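Protein LigF (Sphingobium sp. SYK-6, PDB 4XT0) cleaves beta-aryl ether bonds of lignin-derived compounds stereospecifically, as a glutathione-binding beta-etherase of the glutathione S-transferase superfamily. Local coordinates at residues L178-L188 with K222-I233. Residues are numbered along the deposited sequence; the frame is centred on the assembly and turned at random.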
loop_
_atom_site.group_PDB
_atom_site.type_symbol
_atom_site.label_atom_id
_atom_site.label_comp_id
_atom_site.label_asym_id
_atom_site.label_seq_id
_atom_site.Cartn_x
_atom_site.Cartn_y
_atom_site.Cartn_z
ATOM N N LEU A 178 7.713 7.300 13.596
ATOM C CA LEU A 178 7.590 8.703 13.245
ATOM C C LEU A 178 8.520 9.545 14.093
ATOM O O LEU A 178 9.164 10.469 13.587
ATOM C CB LEU A 178 6.139 9.181 13.407
ATOM C CG LEU A 178 5.161 8.698 12.332
ATOM C CD1 LEU A 178 3.720 8.923 12.779
ATOM C CD2 LEU A 178 5.411 9.406 11.002
ATOM N N GLU A 179 8.592 9.218 15.381
ATOM C CA GLU A 179 9.412 9.969 16.310
ATOM C C GLU A 179 10.882 9.785 15.993
ATOM O O GLU A 179 11.672 10.712 16.117
ATOM C CB GLU A 179 9.142 9.535 17.747
ATOM C CG GLU A 179 9.945 10.316 18.762
ATOM C CD GLU A 179 9.489 11.752 18.839
ATOM O OE1 GLU A 179 8.381 12.042 18.332
ATOM O OE2 GLU A 179 10.228 12.591 19.401
ATOM N N GLU A 180 11.236 8.570 15.594
ATOM C CA GLU A 180 12.590 8.245 15.167
ATOM C C GLU A 180 13.114 9.254 14.135
ATOM O O GLU A 180 14.288 9.607 14.149
ATOM C CB GLU A 180 12.607 6.826 14.599
ATOM C CG GLU A 180 13.936 6.323 14.100
ATOM C CD GLU A 180 13.845 4.889 13.595
ATOM O OE1 GLU A 180 12.992 4.127 14.105
ATOM O OE2 GLU A 180 14.621 4.523 12.686
ATOM N N THR A 181 12.237 9.743 13.263
ATOM C CA THR A 181 12.672 10.670 12.219
ATOM C C THR A 181 12.412 12.122 12.632
ATOM O O THR A 181 13.294 12.983 12.514
ATOM C CB THR A 181 11.973 10.372 10.870
ATOM O OG1 THR A 181 12.412 9.101 10.370
ATOM C CG2 THR A 181 12.272 11.460 9.844
ATOM N N LEU A 182 11.220 12.384 13.156
ATOM C CA LEU A 182 10.795 13.759 13.453
ATOM C C LEU A 182 11.487 14.357 14.673
ATOM O O LEU A 182 11.456 15.570 14.879
ATOM C CB LEU A 182 9.271 13.813 13.630
ATOM C CG LEU A 182 8.552 13.507 12.310
ATOM C CD1 LEU A 182 7.048 13.293 12.515
ATOM C CD2 LEU A 182 8.805 14.630 11.308
ATOM N N SER A 183 12.126 13.507 15.466
ATOM C CA SER A 183 12.961 13.973 16.560
ATOM C C SER A 183 14.297 14.509 16.047
ATOM O O SER A 183 15.093 15.015 16.825
ATOM C CB SER A 183 13.214 12.847 17.568
ATOM O OG SER A 183 14.037 11.832 16.996
ATOM N N LYS A 184 14.540 14.402 14.744
ATOM C CA LYS A 184 15.829 14.801 14.180
ATOM C C LYS A 184 15.712 15.816 13.046
ATOM O O LYS A 184 16.702 16.418 12.650
ATOM C CB LYS A 184 16.586 13.564 13.686
ATOM C CG LYS A 184 17.069 12.672 14.806
ATOM C CD LYS A 184 17.124 11.215 14.388
ATOM C CE LYS A 184 17.367 10.326 15.604
ATOM N NZ LYS A 184 17.007 8.902 15.355
ATOM N N GLN A 185 14.512 15.993 12.505
ATOM C CA GLN A 185 14.325 16.911 11.385
ATOM C C GLN A 185 12.872 17.376 11.339
ATOM O O GLN A 185 12.019 16.770 11.984
ATOM C CB GLN A 185 14.740 16.246 10.054
ATOM C CG GLN A 185 13.984 14.974 9.696
ATOM C CD GLN A 185 14.581 14.255 8.486
ATOM O OE1 GLN A 185 15.773 13.961 8.454
ATOM N NE2 GLN A 185 13.744 13.959 7.493
ATOM N N ASP A 186 12.599 18.444 10.585
ATOM C CA ASP A 186 11.300 19.122 10.623
ATOM C C ASP A 186 10.205 18.382 9.862
ATOM O O ASP A 186 9.033 18.470 10.218
ATOM C CB ASP A 186 11.402 20.544 10.060
ATOM C CG ASP A 186 12.062 21.529 11.029
ATOM O OD1 ASP A 186 12.288 21.174 12.208
ATOM O OD2 ASP A 186 12.351 22.668 10.593
ATOM N N TYR A 187 10.582 17.668 8.811
ATOM C CA TYR A 187 9.600 16.977 7.978
ATOM C C TYR A 187 10.098 15.579 7.660
ATOM O O TYR A 187 11.278 15.290 7.834
ATOM C CB TYR A 187 9.326 17.768 6.688
ATOM C CG TYR A 187 8.666 19.122 6.921
ATOM C CD1 TYR A 187 7.313 19.209 7.228
ATOM C CD2 TYR A 187 9.388 20.306 6.816
ATOM C CE1 TYR A 187 6.699 20.425 7.434
ATOM C CE2 TYR A 187 8.771 21.546 7.026
ATOM C CZ TYR A 187 7.425 21.593 7.330
ATOM O OH TYR A 187 6.785 22.800 7.543
ATOM N N LEU A 188 9.219 14.706 7.170
ATOM C CA LEU A 188 9.594 13.296 7.060
ATOM C C LEU A 188 10.736 13.065 6.047
ATOM O O LEU A 188 11.620 12.248 6.302
ATOM C CB LEU A 188 8.370 12.445 6.722
ATOM C CG LEU A 188 7.395 12.372 7.906
ATOM C CD1 LEU A 188 6.062 11.750 7.509
ATOM C CD2 LEU A 188 8.014 11.620 9.086
ATOM N N LYS A 222 6.893 11.771 25.584
ATOM C CA LYS A 222 7.284 10.573 24.845
ATOM C C LYS A 222 7.631 10.839 23.385
ATOM O O LYS A 222 8.531 10.208 22.823
ATOM C CB LYS A 222 6.172 9.524 24.921
ATOM C CG LYS A 222 6.029 8.883 26.305
ATOM C CD LYS A 222 5.338 7.531 26.217
ATOM C CE LYS A 222 5.357 6.798 27.552
ATOM N NZ LYS A 222 4.806 5.415 27.434
ATOM N N THR A 223 6.907 11.761 22.763
ATOM C CA THR A 223 7.116 12.042 21.350
ATOM C C THR A 223 7.132 13.537 21.054
ATOM O O THR A 223 6.247 14.034 20.357
ATOM C CB THR A 223 6.020 11.389 20.482
ATOM O OG1 THR A 223 4.739 11.894 20.870
ATOM C CG2 THR A 223 6.029 9.883 20.639
ATOM N N PRO A 224 8.140 14.261 21.579
ATOM C CA PRO A 224 8.259 15.697 21.303
ATOM C C PRO A 224 8.453 16.003 19.820
ATOM O O PRO A 224 7.928 17.003 19.338
ATOM C CB PRO A 224 9.501 16.109 22.105
ATOM C CG PRO A 224 10.298 14.863 22.213
ATOM C CD PRO A 224 9.275 13.769 22.379
ATOM N N GLY A 225 9.196 15.156 19.112
ATOM C CA GLY A 225 9.405 15.339 17.690
ATOM C C GLY A 225 8.092 15.289 16.930
ATOM O O GLY A 225 7.775 16.183 16.145
ATOM N N LEU A 226 7.331 14.229 17.161
ATOM C CA LEU A 226 6.028 14.057 16.531
ATOM C C LEU A 226 5.100 15.254 16.827
ATOM O O LEU A 226 4.453 15.796 15.920
ATOM C CB LEU A 226 5.397 12.741 17.011
ATOM C CG LEU A 226 3.996 12.375 16.529
ATOM C CD1 LEU A 226 3.960 12.357 15.032
ATOM C CD2 LEU A 226 3.592 11.014 17.081
ATOM N N CYS A 227 5.055 15.667 18.093
ATOM C CA CYS A 227 4.221 16.801 18.498
ATOM C C CYS A 227 4.620 18.130 17.851
ATOM O O CYS A 227 3.752 18.921 17.486
ATOM C CB CYS A 227 4.237 16.960 20.017
ATOM S SG CYS A 227 3.396 15.634 20.905
ATOM N N ALA A 228 5.917 18.397 17.719
ATOM C CA ALA A 228 6.352 19.644 17.081
ATOM C C ALA A 228 5.978 19.646 15.595
ATOM O O ALA A 228 5.585 20.673 15.042
ATOM C CB ALA A 228 7.855 19.852 17.259
ATOM N N TRP A 229 6.098 18.483 14.963
ATOM C CA TRP A 229 5.704 18.295 13.568
ATOM C C TRP A 229 4.193 18.512 13.392
ATOM O O TRP A 229 3.762 19.233 12.485
ATOM C CB TRP A 229 6.142 16.898 13.113
ATOM C CG TRP A 229 5.646 16.382 11.777
ATOM C CD1 TRP A 229 6.181 16.635 10.538
ATOM C CD2 TRP A 229 4.572 15.448 11.568
ATOM N NE1 TRP A 229 5.487 15.937 9.575
ATOM C CE2 TRP A 229 4.506 15.203 10.174
ATOM C CE3 TRP A 229 3.664 14.807 12.417
ATOM C CZ2 TRP A 229 3.547 14.344 9.614
ATOM C CZ3 TRP A 229 2.719 13.946 11.854
ATOM C CH2 TRP A 229 2.674 13.724 10.465
ATOM N N LEU A 230 3.390 17.917 14.274
ATOM C CA LEU A 230 1.942 18.142 14.252
ATOM C C LEU A 230 1.590 19.631 14.370
ATOM O O LEU A 230 0.734 20.131 13.639
ATOM C CB LEU A 230 1.256 17.360 15.374
ATOM C CG LEU A 230 1.060 15.851 15.192
ATOM C CD1 LEU A 230 0.580 15.227 16.509
ATOM C CD2 LEU A 230 0.068 15.544 14.060
ATOM N N ASP A 231 2.252 20.324 15.296
ATOM C CA ASP A 231 2.081 21.767 15.476
ATOM C C ASP A 231 2.485 22.551 14.232
ATOM O O ASP A 231 1.787 23.472 13.811
ATOM C CB ASP A 231 2.906 22.254 16.662
ATOM C CG ASP A 231 2.277 21.903 18.003
ATOM O OD1 ASP A 231 1.156 21.351 18.025
ATOM O OD2 ASP A 231 2.909 22.191 19.035
ATOM N N ARG A 232 3.635 22.178 13.673
ATOM C CA ARG A 232 4.215 22.790 12.484
ATOM C C ARG A 232 3.235 22.744 11.298
ATOM O O ARG A 232 2.957 23.756 10.648
ATOM C CB ARG A 232 5.536 22.056 12.162
ATOM C CG ARG A 232 6.284 22.444 10.904
ATOM C CD ARG A 232 7.680 21.761 10.866
ATOM N NE ARG A 232 8.424 22.004 12.108
ATOM C CZ ARG A 232 8.816 21.054 12.960
ATOM N NH1 ARG A 232 8.584 19.773 12.699
ATOM N NH2 ARG A 232 9.465 21.387 14.070
ATOM N N ILE A 233 2.695 21.568 11.028
ATOM C CA ILE A 233 1.787 21.423 9.900
ATOM C C ILE A 233 0.487 22.183 10.173
ATOM O O ILE A 233 -0.042 22.863 9.291
ATOM C CB ILE A 233 1.515 19.942 9.605
ATOM C CG1 ILE A 233 2.836 19.266 9.239
ATOM C CG2 ILE A 233 0.510 19.796 8.482
ATOM C CD1 ILE A 233 2.720 17.800 9.006
HETATM O O HOH W 1 9.770 17.562 14.420
#
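Glu-179 reaches the start of helix 224-235 because its CG stands opposite the backbone N (chi1 -178°) and the chain then bends at chi2, laying the carboxylate across the first turn. There Glu-179 OE1 accepts from Leu-226 N at 2.7 Å, approached from the syn side but 21° out of the carboxylate plane, while its OE2 takes Gly-225 N at 2.8 Å on its syn lone pair. Two amides of the first turn are thus held by one carboxylate; Thr-223, at the N-cap position, makes no capping bond with its side chain, and its OG1 is hydrogen-bonded to Asn-219 O. The helix dipole probably adds to the attraction. Gly-225 lets the backbones close in, its CA 4.0 Å from Ser-183 N. Further along, Leu-182 spreads both methyls over one face of the Trp-229 indole, CD1 sitting 3.6 Å from the centroid of the five-membered ring in a CH-pi contact, and Ile-233 CD1 lies on the opposite face. Arg-232, bent at chi3, passes its CD over the Tyr-187 ring, 4.0 Å from the centroid. The Arg-232 guanidinium stacks nearly flat on the Asp-186 carboxylate, the planes 20° apart; Asp-186 OD1 lies 3.4 Å from Arg-232 NH2, above the guanidinium plane, so this salt bridge rests on charge alone. NH1 adds a weak bond to Asp-186 O and donates to a water that bridges Leu-182 O and Gly-225 O. Within the all-helical C-terminal domain of the GST fold, this contact joins the end of helix 161-182 and its following loop to helix 224-235. Asp-197 of helix 195-204 binds Trp-229 NE1 and Leu-188 N, while Trp-102 of helix 93-121 packs against Leu-178 and Leu-188.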